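Local coordinates for arginase (RocF) (Helicobacter pylori, PDB 4G3H), which probably hydrolyses L-arginine to L-ornithine and urea with the help of two manganese ions in each subunit, at residues G20-R23 and L24-L28; D61-L64 and F65-N69; G96-Q99 and A100-S103; H290-E293 and E294-V298; L302-I305 and I306-K310. One frame throughout, in Å; residues are numbered along the deposited sequence.

Four contacts are turns of helices that flank the eight-stranded parallel sheet of the arginase fold, and contact 4 is the start of one; they follow one another along the chain. Contact 1 lies on helix 16-30, contact 2 on helix 59-78, contact 3 on helix 94-104, and contacts 4 and 5 share helix 293-309, one at its start and one toward its C-terminal end. Helices 16-30 and 293-309 pack together: contact 1, centred about 13 Å from contact 4 and 16 Å from contact 5, touches both. Contacts 2 and 3 lie near each other, nearest atoms about 5 Å apart, without touching. The contacts thus sample helices around the sheet that carries the manganese site.

Contact 1 of 5, residues G20-R23 and L24-L28; sequences GVRR and LREAL
Four successive i to i+4 backbone bonds, from L24 N to G20 O through A27 N to R23 O, carry helix 16-30 without a break across the junction between 20-23 and 24-28. On its outer side R22 and E26, one turn apart, form a salt bridge, R22 NH1 lying 2.6 Å from E26 OE2. The arginine starts from the gap between its backbone N and carbonyl carbon (chi1 53°) and bends twice more, which carries the guanidinium round the outside of the helix to E26, whose chain is extended. The guanidinium and carboxylate planes stand 76° apart, so the pair meets through NH1 and not as a flat two-pronged bridge. R22 is poorly ordered, and its detail deserves caution. Beside it, V21 CG1 rests 3.7 Å from R25 CD, a methyl against the arginine's aliphatic stem. L24 turns inward: its CG lies 3.2 Å from G20 O, while its side chain packs on V298, L299 and L302 of helix 293-309, CD2 meeting the first and last. The exposed, probably mobile R22-E26 bridge thus stays within the helix, R23 and R25 spend their charge on E295 and E45 elsewhere in the fold, and L24 supplies the apolar face.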
loop_
_atom_site.group_PDB
_atom_site.type_symbol
_atom_site.label_atom_id
_atom_site.label_comp_id
_atom_site.label_asym_id
_atom_site.label_seq_id
_atom_site.Cartn_x
_atom_site.Cartn_y
_atom_site.Cartn_z
ATOM N N GLY A 20 7.849 -12.996 -3.706
ATOM C CA GLY A 20 8.477 -12.048 -2.805
ATOM C C GLY A 20 7.822 -12.150 -1.442
ATOM O O GLY A 20 8.497 -12.224 -0.410
ATOM N N VAL A 21 6.493 -12.162 -1.441
ATOM C CA VAL A 21 5.723 -12.269 -0.208
ATOM C C VAL A 21 6.039 -13.549 0.581
ATOM O O VAL A 21 6.197 -13.500 1.803
ATOM C CB VAL A 21 4.210 -12.246 -0.490
ATOM C CG1 VAL A 21 3.431 -12.488 0.809
ATOM C CG2 VAL A 21 3.822 -10.918 -1.130
ATOM N N ARG A 22 6.121 -14.694 -0.100
ATOM C CA ARG A 22 6.409 -15.939 0.609
ATOM C C ARG A 22 7.808 -15.949 1.213
ATOM O O ARG A 22 8.016 -16.528 2.273
ATOM C CB ARG A 22 6.189 -17.167 -0.294
ATOM C CG ARG A 22 6.897 -17.165 -1.633
ATOM C CD ARG A 22 8.394 -17.373 -1.502
ATOM N NE ARG A 22 8.744 -18.590 -0.778
ATOM C CZ ARG A 22 9.995 -18.980 -0.547
ATOM N NH1 ARG A 22 10.235 -20.098 0.122
ATOM N NH2 ARG A 22 11.010 -18.251 -0.989
ATOM N N ARG A 23 8.756 -15.298 0.546
ATOM C CA ARG A 23 10.128 -15.211 1.048
ATOM C C ARG A 23 10.152 -14.397 2.342
ATOM O O ARG A 23 10.792 -14.776 3.323
ATOM C CB ARG A 23 11.041 -14.500 0.046
ATOM C CG ARG A 23 11.552 -15.316 -1.121
ATOM C CD ARG A 23 12.764 -14.595 -1.699
ATOM N NE ARG A 23 13.297 -15.208 -2.910
ATOM C CZ ARG A 23 14.417 -14.812 -3.508
ATOM N NH1 ARG A 23 14.833 -15.421 -4.610
ATOM N NH2 ARG A 23 15.127 -13.811 -3.001
ATOM N N LEU A 24 9.464 -13.261 2.316
ATOM C CA LEU A 24 9.395 -12.372 3.463
ATOM C C LEU A 24 8.657 -13.043 4.628
ATOM O O LEU A 24 9.066 -12.910 5.778
ATOM C CB LEU A 24 8.710 -11.056 3.050
ATOM C CG LEU A 24 9.471 -10.288 1.954
ATOM C CD1 LEU A 24 8.647 -9.129 1.443
ATOM C CD2 LEU A 24 10.800 -9.790 2.510
ATOM N N ARG A 25 7.585 -13.770 4.331
ATOM C CA ARG A 25 6.822 -14.468 5.370
ATOM C C ARG A 25 7.696 -15.488 6.105
ATOM O O ARG A 25 7.663 -15.578 7.333
ATOM C CB ARG A 25 5.629 -15.207 4.767
ATOM C CG ARG A 25 4.493 -14.332 4.281
ATOM C CD ARG A 25 3.499 -15.144 3.446
ATOM N NE ARG A 25 2.858 -16.228 4.191
ATOM C CZ ARG A 25 1.960 -17.060 3.667
ATOM N NH1 ARG A 25 1.597 -16.932 2.394
ATOM N NH2 ARG A 25 1.417 -18.017 4.410
ATOM N N GLU A 26 8.465 -16.264 5.348
ATOM C CA GLU A 26 9.330 -17.274 5.942
ATOM C C GLU A 26 10.464 -16.646 6.750
ATOM O O GLU A 26 10.797 -17.134 7.829
ATOM C CB GLU A 26 9.870 -18.211 4.853
ATOM C CG GLU A 26 8.759 -19.066 4.228
ATOM C CD GLU A 26 9.235 -19.994 3.115
ATOM O OE1 GLU A 26 8.425 -20.831 2.654
ATOM O OE2 GLU A 26 10.406 -19.890 2.693
ATOM N N ALA A 27 11.030 -15.561 6.294
ATOM C CA ALA A 27 11.981 -14.826 6.946
ATOM C C ALA A 27 11.502 -14.194 8.246
ATOM O O ALA A 27 12.062 -14.379 9.124
ATOM C CB ALA A 27 12.699 -13.933 6.097
ATOM N N LEU A 28 10.362 -13.615 8.297
ATOM C CA LEU A 28 9.723 -13.092 9.392
ATOM C C LEU A 28 9.351 -14.133 10.520
ATOM O O LEU A 28 9.387 -13.877 11.553
ATOM C CB LEU A 28 8.621 -12.162 9.040
ATOM C CG LEU A 28 8.829 -10.894 8.326
ATOM C CD1 LEU A 28 7.746 -10.233 7.918
ATOM C CD2 LEU A 28 9.698 -10.143 8.990
#

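Contact 2 of 5, residues D61-L64 and F65-N69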
loop_
_atom_site.group_PDB
_atom_site.type_symbol
_atom_site.label_atom_id
_atom_site.label_comp_id
_atom_site.label_asym_id
_atom_site.label_seq_id
_atom_site.Cartn_x
_atom_site.Cartn_y
_atom_site.Cartn_z
ATOM N N ASP A 61 -16.098 -11.096 -12.143
ATOM C CA ASP A 61 -15.439 -12.066 -11.275
ATOM C C ASP A 61 -14.670 -11.343 -10.176
ATOM O O ASP A 61 -14.740 -11.716 -9.004
ATOM C CB ASP A 61 -14.475 -12.943 -12.076
ATOM C CG ASP A 61 -15.177 -13.757 -13.142
ATOM O OD1 ASP A 61 -16.141 -14.479 -12.808
ATOM O OD2 ASP A 61 -14.760 -13.677 -14.317
ATOM N N TYR A 62 -13.943 -10.301 -10.567
ATOM C CA TYR A 62 -13.158 -9.518 -9.627
ATOM C C TYR A 62 -14.086 -8.878 -8.608
ATOM O O TYR A 62 -13.817 -8.891 -7.407
ATOM C CB TYR A 62 -12.383 -8.427 -10.365
ATOM C CG TYR A 62 -11.584 -7.527 -9.450
ATOM C CD1 TYR A 62 -10.371 -7.951 -8.901
ATOM C CD2 TYR A 62 -12.046 -6.250 -9.129
ATOM C CE1 TYR A 62 -9.633 -7.118 -8.054
ATOM C CE2 TYR A 62 -11.323 -5.414 -8.286
ATOM C CZ TYR A 62 -10.121 -5.850 -7.754
ATOM O OH TYR A 62 -9.412 -5.006 -6.936
ATOM N N TYR A 63 -15.183 -8.316 -9.096
ATOM C CA TYR A 63 -16.149 -7.672 -8.219
ATOM C C TYR A 63 -16.642 -8.645 -7.157
ATOM O O TYR A 63 -16.580 -8.361 -5.965
ATOM C CB TYR A 63 -17.346 -7.165 -9.023
ATOM C CG TYR A 63 -18.450 -6.620 -8.150
ATOM C CD1 TYR A 63 -18.348 -5.359 -7.572
ATOM C CD2 TYR A 63 -19.583 -7.383 -7.874
ATOM C CE1 TYR A 63 -19.346 -4.869 -6.738
ATOM C CE2 TYR A 63 -20.588 -6.903 -7.040
ATOM C CZ TYR A 63 -20.462 -5.646 -6.476
ATOM O OH TYR A 63 -21.451 -5.167 -5.649
ATOM N N LEU A 64 -17.139 -9.792 -7.604
ATOM C CA LEU A 64 -17.660 -10.805 -6.697
ATOM C C LEU A 64 -16.612 -11.306 -5.716
ATOM O O LEU A 64 -16.896 -11.466 -4.528
ATOM C CB LEU A 64 -18.221 -11.985 -7.491
ATOM C CG LEU A 64 -19.485 -11.716 -8.308
ATOM C CD1 LEU A 64 -19.869 -12.970 -9.079
ATOM C CD2 LEU A 64 -20.616 -11.293 -7.380
ATOM N N PHE A 65 -15.404 -11.553 -6.210
ATOM C CA PHE A 65 -14.339 -12.048 -5.348
ATOM C C PHE A 65 -14.045 -11.062 -4.227
ATOM O O PHE A 65 -13.934 -11.448 -3.063
ATOM C CB PHE A 65 -13.058 -12.304 -6.144
ATOM C CG PHE A 65 -12.016 -13.068 -5.369
ATOM C CD1 PHE A 65 -11.996 -14.463 -5.388
ATOM C CD2 PHE A 65 -11.083 -12.397 -4.581
ATOM C CE1 PHE A 65 -11.063 -15.174 -4.632
ATOM C CE2 PHE A 65 -10.147 -13.102 -3.820
ATOM C CZ PHE A 65 -10.138 -14.491 -3.846
ATOM N N CYS A 66 -13.916 -9.788 -4.582
ATOM C CA CYS A 66 -13.636 -8.757 -3.592
ATOM C C CYS A 66 -14.745 -8.662 -2.549
ATOM O O CYS A 66 -14.480 -8.659 -1.343
ATOM C CB CYS A 66 -13.455 -7.397 -4.272
ATOM S SG CYS A 66 -11.867 -7.201 -5.105
ATOM N N LYS A 67 -15.988 -8.588 -3.016
ATOM C CA LYS A 67 -17.124 -8.491 -2.109
ATOM C C LYS A 67 -17.299 -9.715 -1.215
ATOM O O LYS A 67 -17.606 -9.587 -0.035
ATOM C CB LYS A 67 -18.418 -8.269 -2.897
ATOM C CG LYS A 67 -19.676 -8.489 -2.063
ATOM C CD LYS A 67 -20.957 -8.318 -2.869
ATOM C CE LYS A 67 -21.245 -6.854 -3.164
ATOM N NZ LYS A 67 -22.559 -6.681 -3.848
ATOM N N GLU A 68 -17.091 -10.899 -1.775
ATOM C CA GLU A 68 -17.295 -12.132 -1.023
ATOM C C GLU A 68 -16.088 -12.746 -0.322
ATOM O O GLU A 68 -16.253 -13.437 0.685
ATOM C CB GLU A 68 -17.919 -13.183 -1.942
ATOM C CG GLU A 68 -19.157 -12.698 -2.677
ATOM C CD GLU A 68 -19.736 -13.752 -3.605
ATOM O OE1 GLU A 68 -19.000 -14.242 -4.487
ATOM O OE2 GLU A 68 -20.929 -14.087 -3.454
ATOM N N ASN A 69 -14.885 -12.507 -0.840
ATOM C CA ASN A 69 -13.684 -13.090 -0.243
ATOM C C ASN A 69 -12.684 -12.122 0.373
ATOM O O ASN A 69 -12.551 -12.045 1.594
ATOM C CB ASN A 69 -12.935 -13.945 -1.271
ATOM C CG ASN A 69 -13.670 -15.213 -1.627
ATOM O OD1 ASN A 69 -14.698 -15.182 -2.302
ATOM N ND2 ASN A 69 -13.144 -16.345 -1.170
#
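With CG anti to the backbone N (chi1 178°), the Y62 side chain leans outward and toward the next turn, so that C66 can set its sulfur over the ring. C66 SG sits 3.7 Å from the ring centroid and 20° off the ring normal, displaced toward the rim on the hydroxyl side, where Y62 CZ is its nearest atom at 3.4 Å. This is a Cys sulfur-aromatic contact over the face. Y63 and K67 make the next pair: the lysine leaves its backbone with CG anti to N and then kinks at chi3 (-74°), which swings the ammonium to the phenol oxygen. K67 NZ donates to Y63 OH over 2.6 Å, approaching the ring obliquely, with CE close behind at 3.0 Å from the same oxygen. Beneath them run i to i+4 bonds from F65 N to D61 O through E68 N to L64 O. N69 CB rests above the centre of the F65 ring, 3.8 Å from its plane, where the helix widens into a pi-type turn at 66-69. Within helix 59-78 the two tyrosines look toward helix 153-163, where both touch L162. Y62 also stacks with F53, and Y63 has a cation-pi contact with K161. F65 packs on the loop residues E9 and K51, next to strands 2-8 and 44-50.

Contact 3 of 5, residues G96-Q99 and A100-S103; sequences GIFQ and AFRS
Aromatic and aliphatic packing joins F98 to the next turn of the helix, where R102 lays its stem over one face of the phenyl ring. R102 CG is 4.0 Å from the F98 centroid and 25° off the normal, a CH-pi contact, and R102 CD comes to 3.5 Å from F98 CE2 at the rim. F101 lies on another flank of F98: the two planes are 23° apart but slid so far that the rings barely overlap, with centroids 6.0 Å apart and CE1 of F98 touching CD2 of F101. The polar side-chain bond runs from R102 NH1 to Q99 OE1 at 2.9 Å, in the carbonyl plane and on a lone pair of the amide, although the amide and guanidinium planes are 68° apart. Both side chains point the same way; Q99 folds at chi2 and R102 bends at chi3, bringing the two ends level. Q99 NE2 and R102 NH2 bond to main-chain oxygens, of L165 and L172, which helps to fix both buried polar ends. Backbone bonds of the i to i+4 kind, from A100 N to G96 O through S103 N to Q99 O, complete the turn. Helix 94-104 is buried between sheet and helices: F98 and F101 lie on strand 110-115 and meet Y230 of strand 228-234, while I97 and A100 touch M74 of helix 59-78, whose K75 also bonds S103 OG.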
loop_
_atom_site.group_PDB
_atom_site.type_symbol
_atom_site.label_atom_id
_atom_site.label_comp_id
_atom_site.label_asym_id
_atom_site.label_seq_id
_atom_site.Cartn_x
_atom_site.Cartn_y
_atom_site.Cartn_z
ATOM N N GLY A 96 -8.945 -3.414 -2.488
ATOM C CA GLY A 96 -9.743 -4.300 -1.660
ATOM C C GLY A 96 -9.369 -4.213 -0.190
ATOM O O GLY A 96 -10.237 -4.210 0.682
ATOM N N ILE A 97 -8.074 -4.133 0.093
ATOM C CA ILE A 97 -7.603 -4.045 1.473
ATOM C C ILE A 97 -8.085 -2.757 2.158
ATOM O O ILE A 97 -8.568 -2.782 3.297
ATOM C CB ILE A 97 -6.050 -4.082 1.529
ATOM C CG1 ILE A 97 -5.543 -5.455 1.082
ATOM C CG2 ILE A 97 -5.565 -3.781 2.938
ATOM C CD1 ILE A 97 -4.041 -5.514 0.884
ATOM N N PHE A 98 -7.947 -1.635 1.457
ATOM C CA PHE A 98 -8.334 -0.342 2.004
ATOM C C PHE A 98 -9.849 -0.201 2.171
ATOM O O PHE A 98 -10.311 0.430 3.125
ATOM C CB PHE A 98 -7.786 0.789 1.123
ATOM C CG PHE A 98 -7.883 2.146 1.755
ATOM C CD1 PHE A 98 -7.166 2.440 2.909
ATOM C CD2 PHE A 98 -8.708 3.128 1.206
ATOM C CE1 PHE A 98 -7.273 3.697 3.510
ATOM C CE2 PHE A 98 -8.821 4.382 1.797
ATOM C CZ PHE A 98 -8.104 4.669 2.952
ATOM N N GLN A 99 -10.618 -0.778 1.250
ATOM C CA GLN A 99 -12.070 -0.715 1.353
ATOM C C GLN A 99 -12.485 -1.434 2.635
ATOM O O GLN A 99 -13.401 -0.994 3.339
ATOM C CB GLN A 99 -12.747 -1.375 0.148
ATOM C CG GLN A 99 -12.602 -0.607 -1.165
ATOM C CD GLN A 99 -13.065 0.841 -1.062
ATOM O OE1 GLN A 99 -12.297 1.728 -0.700
ATOM N NE2 GLN A 99 -14.331 1.079 -1.373
ATOM N N ALA A 100 -11.808 -2.538 2.941
ATOM C CA ALA A 100 -12.111 -3.289 4.155
ATOM C C ALA A 100 -11.769 -2.412 5.360
ATOM O O ALA A 100 -12.498 -2.381 6.353
ATOM C CB ALA A 100 -11.298 -4.568 4.193
ATOM N N PHE A 101 -10.654 -1.696 5.251
ATOM C CA PHE A 101 -10.183 -0.800 6.301
ATOM C C PHE A 101 -11.221 0.306 6.552
ATOM O O PHE A 101 -11.551 0.612 7.702
ATOM C CB PHE A 101 -8.856 -0.177 5.867
ATOM C CG PHE A 101 -8.166 0.605 6.940
ATOM C CD1 PHE A 101 -7.529 -0.048 7.995
ATOM C CD2 PHE A 101 -8.117 1.995 6.882
ATOM C CE1 PHE A 101 -6.847 0.669 8.974
ATOM C CE2 PHE A 101 -7.436 2.724 7.859
ATOM C CZ PHE A 101 -6.798 2.056 8.907
ATOM N N ARG A 102 -11.711 0.908 5.470
ATOM C CA ARG A 102 -12.719 1.963 5.550
ATOM C C ARG A 102 -14.012 1.391 6.129
ATOM O O ARG A 102 -14.681 2.037 6.929
ATOM C CB ARG A 102 -13.020 2.526 4.158
ATOM C CG ARG A 102 -11.832 3.131 3.442
ATOM C CD ARG A 102 -12.189 3.468 1.996
ATOM N NE ARG A 102 -13.162 4.555 1.905
ATOM C CZ ARG A 102 -13.675 5.001 0.761
ATOM N NH1 ARG A 102 -13.314 4.448 -0.392
ATOM N NH2 ARG A 102 -14.540 6.009 0.768
ATOM N N SER A 103 -14.355 0.177 5.715
ATOM C CA SER A 103 -15.566 -0.481 6.181
ATOM C C SER A 103 -15.555 -0.691 7.690
ATOM O O SER A 103 -16.559 -0.451 8.355
ATOM C CB SER A 103 -15.747 -1.823 5.469
ATOM O OG SER A 103 -17.012 -2.380 5.771
#

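Contact 4 of 5, residues H290-E293 and E294-V298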
loop_
_atom_site.group_PDB
_atom_site.type_symbol
_atom_site.label_atom_id
_atom_site.label_comp_id
_atom_site.label_asym_id
_atom_site.label_seq_id
_atom_site.Cartn_x
_atom_site.Cartn_y
_atom_site.Cartn_z
ATOM N N HIS A 290 23.032 -10.287 -8.190
ATOM C CA HIS A 290 23.200 -11.686 -7.843
ATOM C C HIS A 290 23.756 -11.813 -6.435
ATOM O O HIS A 290 24.854 -12.330 -6.223
ATOM C CB HIS A 290 24.121 -12.366 -8.856
ATOM C CG HIS A 290 23.603 -12.322 -10.260
ATOM N ND1 HIS A 290 22.380 -12.848 -10.618
ATOM C CD2 HIS A 290 24.136 -11.806 -11.392
ATOM C CE1 HIS A 290 22.183 -12.658 -11.911
ATOM N NE2 HIS A 290 23.233 -12.027 -12.404
ATOM N N ASN A 291 22.982 -11.318 -5.478
ATOM C CA ASN A 291 23.355 -11.365 -4.075
ATOM C C ASN A 291 22.136 -11.181 -3.176
ATOM O O ASN A 291 21.003 -11.075 -3.650
ATOM C CB ASN A 291 24.397 -10.291 -3.754
ATOM C CG ASN A 291 23.929 -8.899 -4.114
ATOM O OD1 ASN A 291 22.731 -8.620 -4.129
ATOM N ND2 ASN A 291 24.874 -8.010 -4.392
ATOM N N ASN A 292 22.391 -11.133 -1.874
ATOM C CA ASN A 292 21.355 -10.986 -0.863
ATOM C C ASN A 292 21.048 -9.533 -0.520
ATOM O O ASN A 292 20.146 -9.262 0.266
ATOM C CB ASN A 292 21.801 -11.694 0.416
ATOM C CG ASN A 292 20.890 -12.826 0.803
ATOM O OD1 ASN A 292 21.049 -13.426 1.865
ATOM N ND2 ASN A 292 19.927 -13.133 -0.057
ATOM N N GLU A 293 21.803 -8.609 -1.100
ATOM C CA GLU A 293 21.640 -7.189 -0.823
ATOM C C GLU A 293 20.222 -6.626 -0.752
ATOM O O GLU A 293 19.822 -6.063 0.271
ATOM C CB GLU A 293 22.445 -6.360 -1.824
ATOM C CG GLU A 293 23.946 -6.429 -1.621
ATOM C CD GLU A 293 24.668 -5.253 -2.251
ATOM O OE1 GLU A 293 24.404 -4.104 -1.837
ATOM O OE2 GLU A 293 25.498 -5.473 -3.161
ATOM N N GLU A 294 19.464 -6.761 -1.833
ATOM C CA GLU A 294 18.119 -6.213 -1.864
ATOM C C GLU A 294 17.155 -6.888 -0.888
ATOM O O GLU A 294 16.352 -6.215 -0.232
ATOM C CB GLU A 294 17.583 -6.258 -3.294
ATOM C CG GLU A 294 18.484 -5.493 -4.249
ATOM C CD GLU A 294 18.066 -5.602 -5.698
ATOM O OE1 GLU A 294 17.575 -6.674 -6.106
ATOM O OE2 GLU A 294 18.250 -4.618 -6.440
ATOM N N GLU A 295 17.234 -8.208 -0.770
ATOM C CA GLU A 295 16.346 -8.881 0.155
ATOM C C GLU A 295 16.639 -8.387 1.569
ATOM O O GLU A 295 15.719 -8.125 2.356
ATOM C CB GLU A 295 16.518 -10.397 0.068
ATOM C CG GLU A 295 15.571 -11.143 0.987
ATOM C CD GLU A 295 15.514 -12.620 0.693
ATOM O OE1 GLU A 295 15.030 -12.987 -0.398
ATOM O OE2 GLU A 295 15.954 -13.411 1.551
ATOM N N LYS A 296 17.923 -8.248 1.888
ATOM C CA LYS A 296 18.320 -7.769 3.203
ATOM C C LYS A 296 17.771 -6.363 3.454
ATOM O O LYS A 296 17.361 -6.037 4.566
ATOM C CB LYS A 296 19.848 -7.763 3.345
ATOM C CG LYS A 296 20.466 -9.153 3.458
ATOM C CD LYS A 296 21.899 -9.105 3.990
ATOM C CE LYS A 296 22.870 -8.495 2.988
ATOM N NZ LYS A 296 23.066 -9.364 1.791
ATOM N N GLN A 297 17.761 -5.533 2.421
ATOM C CA GLN A 297 17.253 -4.177 2.574
ATOM C C GLN A 297 15.762 -4.173 2.905
ATOM O O GLN A 297 15.322 -3.440 3.793
ATOM C CB GLN A 297 17.526 -3.363 1.307
ATOM C CG GLN A 297 19.007 -3.095 1.095
ATOM C CD GLN A 297 19.289 -2.261 -0.136
ATOM O OE1 GLN A 297 18.828 -2.578 -1.229
ATOM N NE2 GLN A 297 20.062 -1.197 0.034
ATOM N N VAL A 298 14.993 -4.995 2.197
ATOM C CA VAL A 298 13.557 -5.093 2.431
ATOM C C VAL A 298 13.327 -5.599 3.861
ATOM O O VAL A 298 12.533 -5.030 4.621
ATOM C CB VAL A 298 12.900 -6.053 1.402
ATOM C CG1 VAL A 298 11.417 -6.233 1.703
ATOM C CG2 VAL A 298 13.072 -5.490 -0.007
HETATM O O HOH W 1 18.285 -10.002 -2.996
HETATM O O HOH W 2 20.327 -7.906 -4.220
HETATM O O HOH W 3 19.196 -9.334 -6.042
#
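K296 N donates to N292 O at 2.9 Å, nearly straight, and Q297 N to E293 O at 3.0 Å; with these two bonds regular helical bonding begins. Ahead of them N291 OD1 accepts from E293 N at 3.2 Å, a weak capping bond bent to 132°; the side chain reaches it with chi1 at 57°, which folds the amide back over the turn. The next two amides each donate to a water. The one that accepts from E294 N at 2.8 Å lies close to N291 OD1. The other stands between E295 N and N291 O, 3.0 Å from each, in place of a direct i to i+4 bond. Further out, Q297 CG lies 3.2 Å from E293 O. E294 sends its carboxylate inward to S245, S287 and the amide of T244, and E295 pairs with R23 of helix 16-30. V298, with E294 and Q297, packs on F243. Asparagine at the N-cap, with its side-chain oxygen weakly capping E293 N, is a classical start of an alpha-helix; here it opens helix 293-309, with waters at the next two amides, E294 N and E295 N.

Contact 5 of 5, residues L302-I305 and I306-K310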
loop_
_atom_site.group_PDB
_atom_site.type_symbol
_atom_site.label_atom_id
_atom_site.label_comp_id
_atom_site.label_asym_id
_atom_site.label_seq_id
_atom_site.Cartn_x
_atom_site.Cartn_y
_atom_site.Cartn_z
ATOM N N LEU A 302 11.318 -3.882 6.942
ATOM C CA LEU A 302 10.328 -4.580 7.757
ATOM C C LEU A 302 10.674 -4.539 9.248
ATOM O O LEU A 302 9.798 -4.266 10.071
ATOM C CB LEU A 302 10.160 -6.026 7.264
ATOM C CG LEU A 302 9.042 -6.364 6.250
ATOM C CD1 LEU A 302 8.456 -5.106 5.602
ATOM C CD2 LEU A 302 9.592 -7.312 5.193
ATOM N N ASP A 303 11.937 -4.797 9.600
ATOM C CA ASP A 303 12.353 -4.739 11.007
ATOM C C ASP A 303 12.059 -3.357 11.582
ATOM O O ASP A 303 11.569 -3.229 12.700
ATOM C CB ASP A 303 13.855 -4.995 11.171
ATOM C CG ASP A 303 14.252 -6.412 10.842
ATOM O OD1 ASP A 303 13.457 -7.340 11.111
ATOM O OD2 ASP A 303 15.375 -6.598 10.327
ATOM N N LEU A 304 12.386 -2.326 10.812
ATOM C CA LEU A 304 12.164 -0.953 11.232
ATOM C C LEU A 304 10.679 -0.685 11.487
ATOM O O LEU A 304 10.313 -0.072 12.488
ATOM C CB LEU A 304 12.709 -0.001 10.163
ATOM C CG LEU A 304 12.605 1.508 10.378
ATOM C CD1 LEU A 304 13.651 2.205 9.539
ATOM C CD2 LEU A 304 11.226 1.994 10.007
ATOM N N ILE A 305 9.826 -1.140 10.578
ATOM C CA ILE A 305 8.387 -0.945 10.730
ATOM C C ILE A 305 7.859 -1.722 11.929
ATOM O O ILE A 305 7.116 -1.190 12.760
ATOM C CB ILE A 305 7.625 -1.432 9.491
ATOM C CG1 ILE A 305 8.048 -0.618 8.268
ATOM C CG2 ILE A 305 6.123 -1.349 9.741
ATOM C CD1 ILE A 305 7.448 -1.111 6.966
ATOM N N ILE A 306 8.247 -2.989 12.010
ATOM C CA ILE A 306 7.801 -3.850 13.093
ATOM C C ILE A 306 8.267 -3.368 14.458
ATOM O O ILE A 306 7.470 -3.281 15.401
ATOM C CB ILE A 306 8.285 -5.285 12.868
ATOM C CG1 ILE A 306 7.629 -5.842 11.598
ATOM C CG2 ILE A 306 7.933 -6.157 14.082
ATOM C CD1 ILE A 306 8.170 -7.193 11.160
ATOM N N ASN A 307 9.551 -3.037 14.564
ATOM C CA ASN A 307 10.101 -2.576 15.829
ATOM C C ASN A 307 9.541 -1.239 16.306
ATOM O O ASN A 307 9.516 -0.966 17.503
ATOM C CB ASN A 307 11.628 -2.535 15.755
ATOM C CG ASN A 307 12.236 -3.930 15.673
ATOM O OD1 ASN A 307 11.795 -4.846 16.366
ATOM N ND2 ASN A 307 13.248 -4.095 14.829
ATOM N N SER A 308 9.071 -0.409 15.386
ATOM C CA SER A 308 8.501 0.878 15.774
ATOM C C SER A 308 7.028 0.751 16.149
ATOM O O SER A 308 6.573 1.380 17.099
ATOM C CB SER A 308 8.628 1.893 14.635
ATOM O OG SER A 308 9.984 2.085 14.279
ATOM N N CYS A 309 6.291 -0.076 15.413
ATOM C CA CYS A 309 4.858 -0.238 15.649
ATOM C C CYS A 309 4.431 -1.249 16.713
ATOM O O CYS A 309 3.298 -1.191 17.192
ATOM C CB CYS A 309 4.150 -0.583 14.332
ATOM S SG CYS A 309 4.390 0.631 13.002
ATOM N N LYS A 310 5.312 -2.171 17.087
ATOM C CA LYS A 310 4.931 -3.172 18.077
ATOM C C LYS A 310 4.653 -2.577 19.458
ATOM O O LYS A 310 3.833 -3.102 20.208
ATOM C CB LYS A 310 6.001 -4.263 18.181
ATOM C CG LYS A 310 7.317 -3.819 18.766
ATOM C CD LYS A 310 8.293 -4.972 18.758
ATOM C CE LYS A 310 9.686 -4.548 19.174
ATOM N NZ LYS A 310 10.654 -5.666 18.966
#
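The carbonyl oxygen of L304 is gripped twice by S308, by its hydroxyl and by its backbone N. S308 OG donates to L304 O over 2.8 Å, while S308 N reaches the same oxygen at 3.2 Å from above the carbonyl plane, with a bent N-H...O angle of 138°. The hydroxyl gets there because OG stands beside its own backbone N, anti to the carbonyl carbon (chi1 -59°), which directs it back along the helix. S308 N also makes a weak bond to I305 O, so this turn is slightly distorted; its neighbours are regular, I306 N to L302 O and N307 N to D303 O both at 2.8 Å, and C309 N to I305 O at 3.0 Å. Near the helix end, K310 NZ donates to N307 OD1 over 3.0 Å and ties K310 to N307, three residues earlier. D303, on the same face as N307, takes its polar partner from H32. Apolar groups make up the other sides, where I305 CG2 meets C309 SG at 4.2 Å. I305 and L302 pack on V279 of strand 274-280, C309 on L274 of that strand, L304 on L263 and L267 of helix 256-269, and I306 on L28 of helix 16-30. Chemically, the turn sets hydrocarbon against the sheet and the flanking helices, while serine and lysine side-chain bonds supplement the backbone as helix 293-309 comes to its close.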